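Local atomic coordinates of putative glutathionylspermidine synthase (Methylobacillus flagellatus, PDB entry 3N6X), a protein that is probably an ATP-dependent ligase with a circularly permuted ATP-grasp fold, perhaps a glutathionylspermidine synthase, though its substrates are uncertain. Residues Pro200-Asn205 with Phe432-Lys437. Residues are numbered along the deposited sequence; the frame is centred on the assembly and turned at random.
Sequences PQVLLN and FVLSGK
The side-chain amide nitrogen NE2 of Gln-201 is gripped twice, by a hydrogen bond to the carbonyl of Met-242 and a weak one to that of Gln-241, tying helix 199-209 to helix 232-242, while of the next two residues Val-202 points at Leu-434 and Leu-203 reaches it with CD1. The helical turn itself is held by backbone bonds, Leu-204 N to Pro-200 O at 2.9 Å and Asn-205 N to Gln-201 O at 3.0 Å. Against the turn 200-205, Leu-434 alone of residues 432-437 makes contact, a worked example of how one forked leucine can address two neighbouring helix positions. With CD1 anti to CA (chi2 176°), Leu-434 extends this methyl to CG1 of Val-202, 3.8 Å away, the two side chains running aslant. Its other methyl, CD2, lies 4.2 Å from Leu-203 CD1, a looser touch. Val-202 presents CG1 because that branch stands anti to the backbone N (chi1 171°).

Strand 423-435 belongs to the large mixed sheet of this ATP-grasp relative, clamped between helices: Val-433 and Ser-435 pack on helix 81-105, whereas Phe-432 and Leu-434 face helix 199-209. Backbone bonds from Val-433 to Ala-145 and from Leu-434 to Ser-440 fix the strand between its antiparallel neighbours, and Ile-144 touches both Leu-203 and Leu-434. Towards Val-202 the apolar patch gives way to a more open margin, where a glycerol, probably from the crystallisation liquor, lies near the valine; in the loop after the strand, the carbonyl O of Gly-436 is hydrogen-bonded to glycerol.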
ATOM      1  N   PRO A 200       9.456  -6.107 -10.583  1.00 28.82           N
ATOM      2  CA  PRO A 200      10.090  -4.950 -11.252  1.00 28.08           C
ATOM      3  C   PRO A 200      10.005  -4.945 -12.777  1.00 31.83           C
ATOM      4  O   PRO A 200       9.838  -3.879 -13.375  1.00 31.44           O
ATOM      5  CB  PRO A 200      11.536  -5.028 -10.768  1.00 29.14           C
ATOM      6  CG  PRO A 200      11.439  -5.678  -9.454  1.00 32.69           C
ATOM      7  CD  PRO A 200      10.387  -6.723  -9.618  1.00 28.91           C
ATOM      8  N   GLN A 201      10.070  -6.131 -13.405  1.00 28.83           N
ATOM      9  CA  GLN A 201       9.983  -6.234 -14.857  1.00 28.65           C
ATOM     10  C   GLN A 201       8.550  -6.102 -15.354  1.00 31.39           C
ATOM     11  O   GLN A 201       8.329  -5.545 -16.430  1.00 31.02           O
ATOM     12  CB  GLN A 201      10.667  -7.515 -15.372  1.00 29.60           C
ATOM     13  CG  GLN A 201      12.199  -7.451 -15.303  1.00 24.99           C
ATOM     14  CD  GLN A 201      12.788  -6.279 -16.057  1.00 35.26           C
ATOM     15  OE1 GLN A 201      12.472  -6.022 -17.225  1.00 33.12           O
ATOM     16  NE2 GLN A 201      13.681  -5.566 -15.417  1.00 26.10           N
ATOM     17  N   VAL A 202       7.567  -6.556 -14.548  1.00 27.76           N
ATOM     18  CA  VAL A 202       6.139  -6.347 -14.850  1.00 27.44           C
ATOM     19  C   VAL A 202       5.861  -4.825 -14.759  1.00 30.81           C
ATOM     20  O   VAL A 202       5.250  -4.259 -15.656  1.00 30.92           O
ATOM     21  CB  VAL A 202       5.201  -7.160 -13.898  1.00 30.05           C
ATOM     22  CG1 VAL A 202       3.725  -6.760 -14.095  1.00 29.00           C
ATOM     23  CG2 VAL A 202       5.388  -8.670 -14.091  1.00 29.21           C
ATOM     24  N   LEU A 203       6.387  -4.164 -13.717  1.00 26.68           N
ATOM     25  CA  LEU A 203       6.216  -2.716 -13.560  1.00 27.26           C
ATOM     26  C   LEU A 203       6.883  -1.926 -14.708  1.00 30.86           C
ATOM     27  O   LEU A 203       6.258  -1.035 -15.274  1.00 30.99           O
ATOM     28  CB  LEU A 203       6.734  -2.242 -12.176  1.00 27.39           C
ATOM     29  CG  LEU A 203       6.806  -0.708 -11.961  1.00 31.38           C
ATOM     30  CD1 LEU A 203       5.427  -0.068 -12.108  1.00 29.10           C
ATOM     31  CD2 LEU A 203       7.424  -0.375 -10.597  1.00 33.99           C
ATOM     32  N   LEU A 204       8.131  -2.279 -15.074  1.00 27.38           N
ATOM     33  CA  LEU A 204       8.815  -1.611 -16.183  1.00 26.71           C
ATOM     34  C   LEU A 204       8.012  -1.746 -17.483  1.00 32.80           C
ATOM     35  O   LEU A 204       7.849  -0.769 -18.205  1.00 33.69           O
ATOM     36  CB  LEU A 204      10.247  -2.163 -16.362  1.00 26.26           C
ATOM     37  CG  LEU A 204      11.032  -1.628 -17.585  1.00 29.75           C
ATOM     38  CD1 LEU A 204      11.146  -0.091 -17.558  1.00 29.55           C
ATOM     39  CD2 LEU A 204      12.384  -2.255 -17.672  1.00 30.01           C
ATOM     40  N   ASN A 205       7.479  -2.936 -17.755  1.00 30.21           N
ATOM     41  CA  ASN A 205       6.678  -3.172 -18.956  1.00 30.63           C
ATOM     42  C   ASN A 205       5.398  -2.319 -18.968  1.00 33.94           C
ATOM     43  O   ASN A 205       5.046  -1.760 -20.008  1.00 34.77           O
ATOM     44  CB  ASN A 205       6.350  -4.642 -19.087  1.00 32.90           C
ATOM     45  CG  ASN A 205       5.755  -4.984 -20.406  1.00 52.79           C
ATOM     46  OD1 ASN A 205       6.389  -4.823 -21.456  1.00 43.93           O
ATOM     47  ND2 ASN A 205       4.493  -5.407 -20.387  1.00 44.36           N
ATOM     48  N   PHE A 432      -0.113  -5.048  -4.333  1.00 33.12           N
ATOM     49  CA  PHE A 432       0.140  -3.900  -5.192  1.00 32.57           C
ATOM     50  C   PHE A 432      -0.501  -4.104  -6.545  1.00 34.69           C
ATOM     51  O   PHE A 432      -0.099  -4.991  -7.282  1.00 35.73           O
ATOM     52  CB  PHE A 432       1.661  -3.658  -5.335  1.00 34.80           C
ATOM     53  CG  PHE A 432       2.354  -3.344  -4.025  1.00 36.79           C
ATOM     54  CD1 PHE A 432       2.763  -4.368  -3.168  1.00 38.93           C
ATOM     55  CD2 PHE A 432       2.561  -2.025  -3.626  1.00 38.67           C
ATOM     56  CE1 PHE A 432       3.364  -4.076  -1.939  1.00 39.31           C
ATOM     57  CE2 PHE A 432       3.168  -1.735  -2.398  1.00 41.20           C
ATOM     58  CZ  PHE A 432       3.563  -2.761  -1.562  1.00 38.86           C
ATOM     59  N   VAL A 433      -1.511  -3.310  -6.866  1.00 28.64           N
ATOM     60  CA  VAL A 433      -2.205  -3.447  -8.135  1.00 27.88           C
ATOM     61  C   VAL A 433      -1.485  -2.632  -9.197  1.00 33.36           C
ATOM     62  O   VAL A 433      -1.253  -1.429  -9.009  1.00 32.47           O
ATOM     63  CB  VAL A 433      -3.708  -3.068  -8.030  1.00 30.69           C
ATOM     64  CG1 VAL A 433      -4.403  -3.232  -9.372  1.00 30.86           C
ATOM     65  CG2 VAL A 433      -4.410  -3.895  -6.961  1.00 30.21           C
ATOM     66  N   LEU A 434      -1.162  -3.277 -10.335  1.00 30.67           N
ATOM     67  CA  LEU A 434      -0.454  -2.630 -11.436  1.00 30.14           C
ATOM     68  C   LEU A 434      -1.349  -2.422 -12.627  1.00 33.77           C
ATOM     69  O   LEU A 434      -1.934  -3.375 -13.119  1.00 35.73           O
ATOM     70  CB  LEU A 434       0.802  -3.451 -11.822  1.00 30.05           C
ATOM     71  CG  LEU A 434       1.843  -3.646 -10.689  1.00 35.03           C
ATOM     72  CD1 LEU A 434       2.977  -4.529 -11.147  1.00 35.82           C
ATOM     73  CD2 LEU A 434       2.401  -2.300 -10.203  1.00 34.48           C
ATOM     74  N   SER A 435      -1.476  -1.179 -13.087  1.00 30.76           N
ATOM     75  CA  SER A 435      -2.299  -0.848 -14.254  1.00 31.99           C
ATOM     76  C   SER A 435      -1.443  -0.231 -15.351  1.00 40.28           C
ATOM     77  O   SER A 435      -0.825   0.811 -15.152  1.00 40.07           O
ATOM     78  CB  SER A 435      -3.423   0.128 -13.881  1.00 34.26           C
ATOM     79  OG  SER A 435      -4.180  -0.295 -12.763  1.00 39.07           O
ATOM     80  N   GLY A 436      -1.414  -0.889 -16.487  1.00 41.05           N
ATOM     81  CA  GLY A 436      -0.740  -0.422 -17.688  1.00 42.82           C
ATOM     82  C   GLY A 436      -1.724  -0.529 -18.820  1.00 50.19           C
ATOM     83  O   GLY A 436      -2.775   0.122 -18.784  1.00 51.00           O
ATOM     84  N   LYS A 437      -1.490  -1.460 -19.746  1.00 47.62           N
ATOM     85  CA  LYS A 437      -2.511  -1.738 -20.753  1.00 47.90           C
ATOM     86  C   LYS A 437      -3.502  -2.724 -20.166  1.00 51.07           C
ATOM     87  O   LYS A 437      -4.676  -2.711 -20.531  1.00 52.02           O
ATOM     88  CB  LYS A 437      -1.899  -2.228 -22.073  1.00 51.33           C
ATOM     89  CG  LYS A 437      -1.613  -1.064 -23.032  1.00 68.42           C
ATOM     90  CD  LYS A 437      -0.787  -1.482 -24.251  1.00 81.70           C
ATOM     91  CE  LYS A 437       0.014  -0.327 -24.832  1.00 93.12           C
ATOM     92  NZ  LYS A 437      -0.857   0.769 -25.350  1.00 99.12           N
TER